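Local coordinates for 3-dehydroquinate dehydratase (Geobacillus kaustophilus, PDB 2YR1), which probably catalyses the cis-dehydration of 3-dehydroquinate to 3-dehydroshikimate, the third step of the chorismate pathway to the aromatic amino acids, at residues K6-R11 against S139-V144; G71-A76 against A114-D119; L186-A191 against L203-M208. All coordinates share one frame; numbering follows the deposited sequence.

How the interactions relate
All three contacts reach the parallel sheet of one TIM barrel. Interactions 1 and 2, centres about 14 Å apart, meet on neighbouring strands: Trp141 N lies 2.9 Å from Asp116 O and Val143 N 2.9 Å from Val118 O, both probable hydrogen bonds. Arg11 adds a salt bridge to Asp116. Interaction 3 is further round the barrel, its centre about 20 Å from that of interaction 1 and about 27 Å from that of interaction 2. It is nearer the predicted Schiff-base Lys174 than interaction 1: the Met206 side chain is about 4 Å from the lysine's, that of Trp141 about 12 Å. From interaction 2, Asp119 OD2 makes a long, weak ion pair with Lys174 NZ.

Interaction 1 (K6-R11 against S139-V144); sequences KAIKVR and SVWLVV
Val10 and Trp141 bring their CA atoms to 8.3 Å where strand 8-10 crosses the beginning of strand 141-144 at 115° between chain directions, with no hydrogen bond between the two. Strand 8-10 pairs with strand 13-15 in a beta-hairpin that lies against the N-terminal end of the TIM barrel, and on the side of strand 141-148 the contact is made by one indole, that of Trp141. Ile8 and Val10, two residues apart, each lay a methyl on the same face of Trp141. Ile8 CG2 makes a CH-pi contact with the six-membered ring, 3.5 Å from its centroid and 19° off the normal. Val10 CG2 does the same over the five-membered ring, at 3.7 Å and 26°, so the two methyls divide the bicycle between them. With CG2 anti to the backbone N and beside the carbonyl carbon, the branch methyl of Ile8 faces the ring. Pro80 and Leu117 pack on Val10 in turn, and Leu117 and Asp171 touch Trp141. Lys9 O approaches the indole obliquely, 3.5 Å from Trp141 CZ2, while Ile8 CD1 comes within 3.7 Å of Trp141 CH2.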
ATOM      1  N   LYS A   6      15.898   9.498 -13.194  1.00 19.56           N
ATOM      2  CA  LYS A   6      17.332   9.766 -13.059  1.00 17.64           C
ATOM      3  C   LYS A   6      17.743  10.007 -11.602  1.00 19.22           C
ATOM      4  O   LYS A   6      17.641  11.121 -11.078  1.00 27.23           O
ATOM      5  CB  LYS A   6      17.738  10.955 -13.916  1.00 20.18           C
ATOM      6  CG  LYS A   6      19.249  11.139 -13.961  1.00 26.78           C
ATOM      7  CD  LYS A   6      19.642  12.104 -15.067  1.00 27.38           C
ATOM      8  CE  LYS A   6      21.153  12.333 -15.084  1.00 27.95           C
ATOM      9  NZ  LYS A   6      21.504  13.722 -14.678  1.00 32.36           N
ATOM     10  N   ALA A   7      18.209   8.951 -10.946  1.00 23.09           N
ATOM     11  CA  ALA A   7      18.611   9.045  -9.554  1.00 18.98           C
ATOM     12  C   ALA A   7      19.635  10.146  -9.359  1.00 24.34           C
ATOM     13  O   ALA A   7      20.347  10.521 -10.285  1.00 21.93           O
ATOM     14  CB  ALA A   7      19.171   7.720  -9.074  1.00 17.62           C
ATOM     15  N   ILE A   8      19.685  10.667  -8.139  1.00 20.49           N
ATOM     16  CA  ILE A   8      20.600  11.734  -7.787  1.00 21.50           C
ATOM     17  C   ILE A   8      21.442  11.278  -6.604  1.00 22.09           C
ATOM     18  O   ILE A   8      20.949  10.654  -5.664  1.00 22.03           O
ATOM     19  CB  ILE A   8      19.814  13.018  -7.407  1.00 30.71           C
ATOM     20  CG1 ILE A   8      19.265  13.691  -8.671  1.00 28.64           C
ATOM     21  CG2 ILE A   8      20.685  13.946  -6.596  1.00 37.11           C
ATOM     22  CD1 ILE A   8      20.303  14.240  -9.582  1.00 31.22           C
ATOM     23  N   LYS A   9      22.726  11.585  -6.657  1.00 20.50           N
ATOM     24  CA  LYS A   9      23.634  11.202  -5.596  1.00 24.82           C
ATOM     25  C   LYS A   9      23.822  12.368  -4.627  1.00 23.37           C
ATOM     26  O   LYS A   9      24.249  13.445  -5.024  1.00 24.86           O
ATOM     27  CB  LYS A   9      24.981  10.813  -6.209  1.00 29.42           C
ATOM     28  CG  LYS A   9      25.975  10.281  -5.210  1.00 32.88           C
ATOM     29  CD  LYS A   9      25.616   8.891  -4.762  1.00 30.86           C
ATOM     30  CE  LYS A   9      26.747   8.328  -3.958  1.00 32.36           C
ATOM     31  NZ  LYS A   9      28.028   8.504  -4.709  1.00 34.17           N
ATOM     32  N   VAL A  10      23.479  12.161  -3.361  1.00 28.22           N
ATOM     33  CA  VAL A  10      23.633  13.205  -2.360  1.00 28.55           C
ATOM     34  C   VAL A  10      24.490  12.597  -1.260  1.00 26.46           C
ATOM     35  O   VAL A  10      24.074  11.651  -0.596  1.00 27.55           O
ATOM     36  CB  VAL A  10      22.249  13.673  -1.810  1.00 35.15           C
ATOM     37  CG1 VAL A  10      22.427  14.775  -0.761  1.00 35.29           C
ATOM     38  CG2 VAL A  10      21.384  14.201  -2.954  1.00 29.32           C
ATOM     39  N   ARG A  11      25.714  13.112  -1.122  1.00 25.58           N
ATOM     40  CA  ARG A  11      26.682  12.658  -0.119  1.00 28.08           C
ATOM     41  C   ARG A  11      26.687  11.171   0.189  1.00 32.97           C
ATOM     42  O   ARG A  11      26.427  10.812   1.341  1.00 42.68           O
ATOM     43  CB  ARG A  11      26.454  13.324   1.244  1.00 32.76           C
ATOM     44  CG  ARG A  11      26.372  14.815   1.327  1.00 34.37           C
ATOM     45  CD  ARG A  11      26.084  15.152   2.785  1.00 35.54           C
ATOM     46  NE  ARG A  11      27.228  14.877   3.648  1.00 34.90           N
ATOM     47  CZ  ARG A  11      28.267  15.701   3.777  1.00 35.97           C
ATOM     48  NH1 ARG A  11      28.287  16.838   3.107  1.00 29.82           N
ATOM     49  NH2 ARG A  11      29.292  15.377   4.555  1.00 33.48           N
ATOM     50  N   SER A 139      26.378  24.353  -4.098  1.00 42.55           N
ATOM     51  CA  SER A 139      26.213  22.941  -4.422  1.00 36.06           C
ATOM     52  C   SER A 139      25.171  22.327  -3.485  1.00 26.94           C
ATOM     53  O   SER A 139      25.349  21.237  -2.962  1.00 32.15           O
ATOM     54  CB  SER A 139      27.546  22.195  -4.281  1.00 38.38           C
ATOM     55  OG  SER A 139      28.566  22.808  -5.062  1.00 44.11           O
ATOM     56  N   VAL A 140      24.086  23.050  -3.267  1.00 28.34           N
ATOM     57  CA  VAL A 140      23.009  22.569  -2.409  1.00 30.78           C
ATOM     58  C   VAL A 140      21.810  22.188  -3.274  1.00 23.84           C
ATOM     59  O   VAL A 140      21.415  22.933  -4.159  1.00 22.05           O
ATOM     60  CB  VAL A 140      22.550  23.650  -1.408  1.00 28.70           C
ATOM     61  CG1 VAL A 140      21.452  23.097  -0.531  1.00 34.12           C
ATOM     62  CG2 VAL A 140      23.728  24.119  -0.551  1.00 36.52           C
ATOM     63  N   TRP A 141      21.239  21.023  -3.009  1.00 24.17           N
ATOM     64  CA  TRP A 141      20.083  20.559  -3.762  1.00 24.27           C
ATOM     65  C   TRP A 141      18.843  21.332  -3.370  1.00 24.42           C
ATOM     66  O   TRP A 141      18.689  21.737  -2.222  1.00 25.15           O
ATOM     67  CB  TRP A 141      19.864  19.076  -3.530  1.00 21.25           C
ATOM     68  CG  TRP A 141      21.024  18.258  -3.989  1.00 27.16           C
ATOM     69  CD1 TRP A 141      22.040  17.768  -3.223  1.00 29.56           C
ATOM     70  CD2 TRP A 141      21.274  17.809  -5.325  1.00 27.81           C
ATOM     71  NE1 TRP A 141      22.899  17.029  -3.997  1.00 31.01           N
ATOM     72  CE2 TRP A 141      22.452  17.039  -5.292  1.00 29.29           C
ATOM     73  CE3 TRP A 141      20.611  17.984  -6.548  1.00 31.04           C
ATOM     74  CZ2 TRP A 141      22.986  16.437  -6.438  1.00 30.35           C
ATOM     75  CZ3 TRP A 141      21.141  17.386  -7.688  1.00 33.35           C
ATOM     76  CH2 TRP A 141      22.320  16.619  -7.621  1.00 30.66           C
ATOM     77  N   LEU A 142      17.959  21.545  -4.335  1.00 23.10           N
ATOM     78  CA  LEU A 142      16.750  22.289  -4.072  1.00 18.72           C
ATOM     79  C   LEU A 142      15.499  21.443  -4.182  1.00 22.81           C
ATOM     80  O   LEU A 142      15.210  20.864  -5.232  1.00 15.54           O
ATOM     81  CB  LEU A 142      16.629  23.483  -5.022  1.00 21.05           C
ATOM     82  CG  LEU A 142      15.373  24.333  -4.789  1.00 16.85           C
ATOM     83  CD1 LEU A 142      15.471  24.955  -3.414  1.00 16.38           C
ATOM     84  CD2 LEU A 142      15.240  25.408  -5.857  1.00 23.66           C
ATOM     85  N   VAL A 143      14.771  21.381  -3.072  1.00 16.95           N
ATOM     86  CA  VAL A 143      13.510  20.670  -3.003  1.00 16.67           C
ATOM     87  C   VAL A 143      12.432  21.756  -3.061  1.00 17.69           C
ATOM     88  O   VAL A 143      12.437  22.674  -2.241  1.00 22.00           O
ATOM     89  CB  VAL A 143      13.373  19.893  -1.648  1.00 18.49           C
ATOM     90  CG1 VAL A 143      11.994  19.247  -1.546  1.00 17.23           C
ATOM     91  CG2 VAL A 143      14.456  18.843  -1.534  1.00 17.34           C
ATOM     92  N   VAL A 144      11.533  21.697  -4.033  1.00 14.87           N
ATOM     93  CA  VAL A 144      10.465  22.673  -4.082  1.00 14.76           C
ATOM     94  C   VAL A 144       9.195  21.953  -3.706  1.00 19.18           C
ATOM     95  O   VAL A 144       8.785  20.987  -4.369  1.00 22.45           O
ATOM     96  CB  VAL A 144      10.314  23.314  -5.442  1.00 20.74           C
ATOM     97  CG1 VAL A 144       9.137  24.320  -5.408  1.00 14.91           C
ATOM     98  CG2 VAL A 144      11.625  24.039  -5.797  1.00 19.42           C
TER

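Interaction 2 (G71-A76 against A114-D119)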
ATOM      1  N   GLY A  71      26.724  22.354  14.346  1.00 39.21           N
ATOM      2  CA  GLY A  71      26.714  21.305  15.351  1.00 42.08           C
ATOM      3  C   GLY A  71      26.047  20.025  14.872  1.00 41.02           C
ATOM      4  O   GLY A  71      26.607  18.935  14.999  1.00 43.00           O
ATOM      5  N   LEU A  72      24.847  20.152  14.322  1.00 43.39           N
ATOM      6  CA  LEU A  72      24.118  18.989  13.824  1.00 44.34           C
ATOM      7  C   LEU A  72      24.892  18.325  12.700  1.00 41.33           C
ATOM      8  O   LEU A  72      24.917  17.098  12.587  1.00 41.44           O
ATOM      9  CB  LEU A  72      22.721  19.407  13.360  1.00 48.42           C
ATOM     10  CG  LEU A  72      22.592  20.713  12.581  1.00 49.12           C
ATOM     11  CD1 LEU A  72      22.795  20.454  11.098  1.00 56.75           C
ATOM     12  CD2 LEU A  72      21.220  21.298  12.820  1.00 52.48           C
ATOM     13  N   ARG A  73      25.535  19.140  11.872  1.00 40.69           N
ATOM     14  CA  ARG A  73      26.337  18.618  10.780  1.00 40.20           C
ATOM     15  C   ARG A  73      27.403  17.729  11.391  1.00 40.79           C
ATOM     16  O   ARG A  73      27.824  16.739  10.797  1.00 41.11           O
ATOM     17  CB  ARG A  73      26.993  19.763  10.004  1.00 42.28           C
ATOM     18  CG  ARG A  73      28.224  19.351   9.195  1.00 44.72           C
ATOM     19  CD  ARG A  73      27.925  18.219   8.209  1.00 49.42           C
ATOM     20  NE  ARG A  73      27.229  18.677   7.010  1.00 45.07           N
ATOM     21  CZ  ARG A  73      26.384  17.923   6.309  1.00 45.96           C
ATOM     22  NH1 ARG A  73      26.123  16.676   6.687  1.00 39.38           N
ATOM     23  NH2 ARG A  73      25.803  18.418   5.226  1.00 43.84           N
ATOM     24  N   ASN A  74      27.827  18.082  12.598  1.00 41.08           N
ATOM     25  CA  ASN A  74      28.847  17.319  13.295  1.00 39.90           C
ATOM     26  C   ASN A  74      28.298  15.992  13.814  1.00 37.70           C
ATOM     27  O   ASN A  74      28.988  14.973  13.791  1.00 34.98           O
ATOM     28  CB  ASN A  74      29.398  18.132  14.469  1.00 47.22           C
ATOM     29  CG  ASN A  74      30.718  17.594  14.973  1.00 49.44           C
ATOM     30  OD1 ASN A  74      31.147  17.908  16.085  1.00 49.49           O
ATOM     31  ND2 ASN A  74      31.383  16.788  14.147  1.00 50.13           N
ATOM     32  N   ILE A  75      27.058  16.008  14.296  1.00 39.55           N
ATOM     33  CA  ILE A  75      26.441  14.795  14.819  1.00 34.61           C
ATOM     34  C   ILE A  75      26.081  13.884  13.660  1.00 38.55           C
ATOM     35  O   ILE A  75      26.243  12.670  13.732  1.00 35.41           O
ATOM     36  CB  ILE A  75      25.193  15.123  15.617  1.00 37.71           C
ATOM     37  CG1 ILE A  75      25.569  16.023  16.797  1.00 34.44           C
ATOM     38  CG2 ILE A  75      24.539  13.835  16.104  1.00 38.72           C
ATOM     39  CD1 ILE A  75      24.381  16.507  17.607  1.00 35.53           C
ATOM     40  N   ALA A  76      25.567  14.471  12.588  1.00 41.31           N
ATOM     41  CA  ALA A  76      25.254  13.672  11.417  1.00 43.29           C
ATOM     42  C   ALA A  76      26.629  13.482  10.802  1.00 44.46           C
ATOM     43  O   ALA A  76      27.396  14.437  10.692  1.00 51.17           O
ATOM     44  CB  ALA A  76      24.355  14.445  10.467  1.00 38.29           C
ATOM     45  N   ALA A 114      26.987  23.475   5.905  1.00 36.37           N
ATOM     46  CA  ALA A 114      26.550  22.517   6.925  1.00 37.52           C
ATOM     47  C   ALA A 114      25.367  21.659   6.464  1.00 38.28           C
ATOM     48  O   ALA A 114      25.098  20.607   7.051  1.00 33.73           O
ATOM     49  CB  ALA A 114      26.176  23.257   8.210  1.00 41.71           C
ATOM     50  N   ILE A 115      24.663  22.114   5.427  1.00 34.37           N
ATOM     51  CA  ILE A 115      23.504  21.397   4.896  1.00 33.26           C
ATOM     52  C   ILE A 115      23.755  20.895   3.463  1.00 36.20           C
ATOM     53  O   ILE A 115      24.722  21.313   2.811  1.00 30.81           O
ATOM     54  CB  ILE A 115      22.258  22.296   4.935  1.00 31.30           C
ATOM     55  CG1 ILE A 115      22.406  23.443   3.939  1.00 31.36           C
ATOM     56  CG2 ILE A 115      22.076  22.864   6.340  1.00 29.83           C
ATOM     57  CD1 ILE A 115      21.193  24.346   3.857  1.00 34.51           C
ATOM     58  N   ASP A 116      22.878  20.008   2.978  1.00 34.07           N
ATOM     59  CA  ASP A 116      23.006  19.400   1.644  1.00 29.08           C
ATOM     60  C   ASP A 116      21.795  19.669   0.749  1.00 30.82           C
ATOM     61  O   ASP A 116      21.907  19.749  -0.483  1.00 23.53           O
ATOM     62  CB  ASP A 116      23.190  17.891   1.793  1.00 27.49           C
ATOM     63  CG  ASP A 116      24.308  17.534   2.758  1.00 28.19           C
ATOM     64  OD1 ASP A 116      25.492  17.757   2.420  1.00 30.40           O
ATOM     65  OD2 ASP A 116      24.010  17.031   3.862  1.00 29.91           O
ATOM     66  N   LEU A 117      20.635  19.786   1.382  1.00 21.10           N
ATOM     67  CA  LEU A 117      19.400  20.059   0.676  1.00 24.93           C
ATOM     68  C   LEU A 117      18.717  21.212   1.383  1.00 21.17           C
ATOM     69  O   LEU A 117      18.904  21.426   2.588  1.00 23.79           O
ATOM     70  CB  LEU A 117      18.432  18.870   0.731  1.00 21.86           C
ATOM     71  CG  LEU A 117      18.617  17.379   0.376  1.00 26.12           C
ATOM     72  CD1 LEU A 117      18.387  17.131  -1.092  1.00 19.61           C
ATOM     73  CD2 LEU A 117      19.947  16.891   0.847  1.00 21.43           C
ATOM     74  N   VAL A 118      17.899  21.929   0.630  1.00 22.95           N
ATOM     75  CA  VAL A 118      17.110  23.029   1.158  1.00 23.81           C
ATOM     76  C   VAL A 118      15.693  22.893   0.593  1.00 25.72           C
ATOM     77  O   VAL A 118      15.524  22.712  -0.612  1.00 24.86           O
ATOM     78  CB  VAL A 118      17.674  24.413   0.727  1.00 29.16           C
ATOM     79  CG1 VAL A 118      16.713  25.485   1.103  1.00 30.46           C
ATOM     80  CG2 VAL A 118      19.006  24.685   1.400  1.00 30.87           C
ATOM     81  N   ASP A 119      14.689  22.966   1.467  1.00 27.15           N
ATOM     82  CA  ASP A 119      13.290  22.884   1.069  1.00 27.74           C
ATOM     83  C   ASP A 119      12.725  24.308   0.959  1.00 32.28           C
ATOM     84  O   ASP A 119      12.839  25.105   1.891  1.00 30.25           O
ATOM     85  CB  ASP A 119      12.476  22.087   2.104  1.00 31.90           C
ATOM     86  CG  ASP A 119      10.988  21.998   1.746  1.00 33.36           C
ATOM     87  OD1 ASP A 119      10.413  23.020   1.320  1.00 38.09           O
ATOM     88  OD2 ASP A 119      10.382  20.916   1.900  1.00 35.83           O
TER
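Arg73, in the last turn of helix 62-75, forms a buried salt bridge with Asp116 in the loop that feeds strand 117-121 of the TIM barrel. The backbones are close here, with Arg73 CA 5.5 Å from Ala114 CA, and the arginine chain folds round Ala114 O instead of running straight past it. The chain sets out with CG on the far side of CB from the residue's own nitrogen, and further bends at chi2 and chi3 bring it round that oxygen, while Arg73 CB touches Ala114 CB at 4.0 Å. The guanidinium thereby places one face over the carbonyl oxygen, with Arg73 CZ 3.1 Å from Ala114 O. Although Arg73 NE and Arg73 NH2 are each only 2.9 Å from Ala114 O, their N-H bonds point badly for a hydrogen bond, so what remains is a close approach over the face, probably electrostatic. The directed bond goes to the aspartate: Arg73 NH2 to Asp116 OD2 is 2.6 Å and nearly straight, at 175°. The acceptor sits in the guanidinium plane, whereas NH2 comes to OD2 from 40° out of the carboxylate plane; the two planes are 55° apart. Besides the pairing of Asp116 with Arg11, OD2 accepts from the amide of Ile81, an environment that probably stabilises the buried negative charge. With a leucine in place of Arg73, Asp116 would probably lose one of its cationic partners and Ala114 O the positive group over it. Backbone hydrogen bonds join Asp116 and Leu117 to Ile81 on the neighbouring strand 81-84. Leu72 packs on Ile81 and Trp51, and Ile115 touches both Phe83 of strand 81-84 and Ile109 of helix 99-112.

Interaction 3 (L186-A191 against L203-M208)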
ATOM      1  N   LEU A 186      -5.877   7.506  -2.918  1.00 17.41           N
ATOM      2  CA  LEU A 186      -5.619   7.004  -4.266  1.00 14.41           C
ATOM      3  C   LEU A 186      -5.354   8.199  -5.218  1.00 18.02           C
ATOM      4  O   LEU A 186      -4.539   8.095  -6.112  1.00 12.73           O
ATOM      5  CB  LEU A 186      -6.811   6.157  -4.736  1.00 20.70           C
ATOM      6  CG  LEU A 186      -7.042   4.857  -3.932  1.00 25.31           C
ATOM      7  CD1 LEU A 186      -8.201   4.084  -4.538  1.00 26.22           C
ATOM      8  CD2 LEU A 186      -5.774   3.985  -3.941  1.00 21.40           C
ATOM      9  N   VAL A 187      -6.050   9.325  -5.026  1.00 14.29           N
ATOM     10  CA  VAL A 187      -5.792  10.517  -5.849  1.00 16.97           C
ATOM     11  C   VAL A 187      -4.292  10.915  -5.714  1.00 19.83           C
ATOM     12  O   VAL A 187      -3.593  11.183  -6.711  1.00 15.95           O
ATOM     13  CB  VAL A 187      -6.674  11.700  -5.388  1.00 15.59           C
ATOM     14  CG1 VAL A 187      -6.169  12.998  -5.954  1.00 15.38           C
ATOM     15  CG2 VAL A 187      -8.102  11.449  -5.815  1.00 26.18           C
ATOM     16  N   LEU A 188      -3.795  10.946  -4.482  1.00 19.41           N
ATOM     17  CA  LEU A 188      -2.392  11.290  -4.262  1.00 15.41           C
ATOM     18  C   LEU A 188      -1.435  10.313  -4.959  1.00 13.24           C
ATOM     19  O   LEU A 188      -0.401  10.722  -5.500  1.00 18.71           O
ATOM     20  CB  LEU A 188      -2.043  11.320  -2.778  1.00 13.95           C
ATOM     21  CG  LEU A 188      -0.524  11.551  -2.720  1.00 21.72           C
ATOM     22  CD1 LEU A 188      -0.252  13.036  -2.799  1.00 15.08           C
ATOM     23  CD2 LEU A 188       0.099  10.929  -1.519  1.00 20.96           C
ATOM     24  N   LEU A 189      -1.752   9.024  -4.928  1.00 13.76           N
ATOM     25  CA  LEU A 189      -0.875   8.041  -5.586  1.00 12.11           C
ATOM     26  C   LEU A 189      -0.972   8.176  -7.108  1.00 13.35           C
ATOM     27  O   LEU A 189       0.030   8.086  -7.823  1.00 15.77           O
ATOM     28  CB  LEU A 189      -1.252   6.618  -5.154  1.00 15.89           C
ATOM     29  CG  LEU A 189      -1.045   6.295  -3.669  1.00 16.98           C
ATOM     30  CD1 LEU A 189      -1.462   4.854  -3.391  1.00 11.66           C
ATOM     31  CD2 LEU A 189       0.412   6.509  -3.288  1.00 12.60           C
ATOM     32  N   GLN A 190      -2.180   8.407  -7.607  1.00 15.55           N
ATOM     33  CA  GLN A 190      -2.377   8.562  -9.053  1.00 15.82           C
ATOM     34  C   GLN A 190      -1.577   9.756  -9.557  1.00 10.37           C
ATOM     35  O   GLN A 190      -0.951   9.700 -10.608  1.00 15.78           O
ATOM     36  CB  GLN A 190      -3.854   8.800  -9.376  1.00 14.50           C
ATOM     37  CG  GLN A 190      -4.787   7.687  -8.968  1.00 32.06           C
ATOM     38  CD  GLN A 190      -6.213   8.186  -8.766  1.00 44.48           C
ATOM     39  OE1 GLN A 190      -6.780   8.843  -9.648  1.00 53.23           O
ATOM     40  NE2 GLN A 190      -6.799   7.879  -7.605  1.00 41.68           N
ATOM     41  N   ALA A 191      -1.644  10.869  -8.837  1.00 12.92           N
ATOM     42  CA  ALA A 191      -0.899  12.051  -9.253  1.00 13.80           C
ATOM     43  C   ALA A 191       0.603  11.773  -9.219  1.00 15.34           C
ATOM     44  O   ALA A 191       1.355  12.285 -10.047  1.00 13.33           O
ATOM     45  CB  ALA A 191      -1.218  13.246  -8.346  1.00 13.55           C
ATOM     46  N   LEU A 203      10.605  12.725  -7.142  1.00 16.06           N
ATOM     47  CA  LEU A 203       9.374  13.228  -6.550  1.00 13.14           C
ATOM     48  C   LEU A 203       9.240  12.740  -5.104  1.00 14.03           C
ATOM     49  O   LEU A 203       9.671  11.632  -4.770  1.00 13.88           O
ATOM     50  CB  LEU A 203       8.188  12.672  -7.341  1.00 23.67           C
ATOM     51  CG  LEU A 203       7.470  13.411  -8.464  1.00 25.06           C
ATOM     52  CD1 LEU A 203       8.378  14.399  -9.152  1.00 23.42           C
ATOM     53  CD2 LEU A 203       6.903  12.379  -9.419  1.00 26.13           C
ATOM     54  N   ILE A 204       8.651  13.569  -4.252  1.00 15.26           N
ATOM     55  CA  ILE A 204       8.393  13.183  -2.858  1.00 14.78           C
ATOM     56  C   ILE A 204       6.948  13.512  -2.629  1.00 16.03           C
ATOM     57  O   ILE A 204       6.560  14.680  -2.692  1.00 19.48           O
ATOM     58  CB  ILE A 204       9.195  13.987  -1.831  1.00 14.53           C
ATOM     59  CG1 ILE A 204      10.692  13.830  -2.080  1.00 14.40           C
ATOM     60  CG2 ILE A 204       8.850  13.517  -0.398  1.00 14.29           C
ATOM     61  CD1 ILE A 204      11.526  14.754  -1.190  1.00 21.21           C
ATOM     62  N   THR A 205       6.136  12.493  -2.369  1.00 15.92           N
ATOM     63  CA  THR A 205       4.727  12.738  -2.128  1.00  8.42           C
ATOM     64  C   THR A 205       4.262  11.950  -0.917  1.00 16.52           C
ATOM     65  O   THR A 205       4.869  10.935  -0.539  1.00 17.47           O
ATOM     66  CB  THR A 205       3.827  12.310  -3.325  1.00 13.94           C
ATOM     67  OG1 THR A 205       3.861  10.889  -3.459  1.00 14.08           O
ATOM     68  CG2 THR A 205       4.265  12.975  -4.640  1.00 16.36           C
ATOM     69  N   MET A 206       3.184  12.429  -0.307  1.00 12.45           N
ATOM     70  CA  MET A 206       2.588  11.761   0.842  1.00 18.64           C
ATOM     71  C   MET A 206       1.191  12.286   1.156  1.00 19.40           C
ATOM     72  O   MET A 206       0.853  13.438   0.853  1.00 19.66           O
ATOM     73  CB  MET A 206       3.464  11.912   2.107  1.00 15.69           C
ATOM     74  CG  MET A 206       3.759  13.351   2.521  1.00 23.90           C
ATOM     75  SD  MET A 206       5.221  14.014   1.676  1.00 29.42           S
ATOM     76  CE  MET A 206       6.552  13.442   2.733  1.00 23.87           C
ATOM     77  N   ALA A 207       0.374  11.406   1.716  1.00 19.60           N
ATOM     78  CA  ALA A 207      -0.956  11.763   2.203  1.00 15.84           C
ATOM     79  C   ALA A 207      -0.632  11.628   3.696  1.00 18.85           C
ATOM     80  O   ALA A 207      -0.062  10.612   4.126  1.00 16.85           O
ATOM     81  CB  ALA A 207      -2.006  10.727   1.787  1.00 10.14           C
ATOM     82  N   MET A 208      -0.950  12.655   4.471  1.00 21.58           N
ATOM     83  CA  MET A 208      -0.659  12.659   5.903  1.00 16.51           C
ATOM     84  C   MET A 208      -1.757  11.949   6.671  1.00 20.21           C
ATOM     85  O   MET A 208      -2.688  11.439   6.066  1.00 16.77           O
ATOM     86  CB  MET A 208      -0.533  14.105   6.366  1.00 17.87           C
ATOM     87  CG  MET A 208       0.537  14.865   5.583  1.00 19.00           C
ATOM     88  SD  MET A 208       0.666  16.582   6.083  1.00 25.62           S
ATOM     89  CE  MET A 208      -0.682  17.300   5.086  1.00 17.50           C
TER
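Leu188 of helix 182-198 is the residue that meets Thr205, Met206 and Ala207, and its two methyls span the outer side of strand 203-207. The pair belongs to a beta-alpha-beta unit of the TIM barrel, in which strand 172-177, helix 182-198 and strand 203-207 follow one another; helix and strand run almost antiparallel here, 169° between their directions and 8.3 Å between the axes. A chi1 of 174° extends the leucine chain, carrying its branched end out from the helix toward the strand. Leu188 CD1 lies 4.2 Å from Thr205 CB and 3.8 Å from Met206 O, while Leu188 CD2 is 3.9 Å from Ala207 CB. The leucine methyls thus rest on strand backbone, including Met206 O, and on the Thr205 and Ala207 side chains, with no hydrogen bond across. Val177 of strand 172-177 and Thr215 of helix 213-218 also touch Leu188. Strand 203-207 is held in place by backbone bonds from Ile204 to Ala173 and Val175, and from Met206 to Val175 and Val177. Met206 CB points away from the helix, and its side chain lies close to the predicted catalytic Lys174 and about 4 Å from the side chain of Arg216, predicted to bind substrate. On the other side of the helix, Leu186 packs on Phe222 of the second subunit and Leu189 on Leu186 of that subunit. Further along the helix, Thr192 OG1 hydrogen-bonds both to Leu188 O and to Thr205 OG1, linking the leucine's own carbonyl to the hydroxyl of the threonine it packs against.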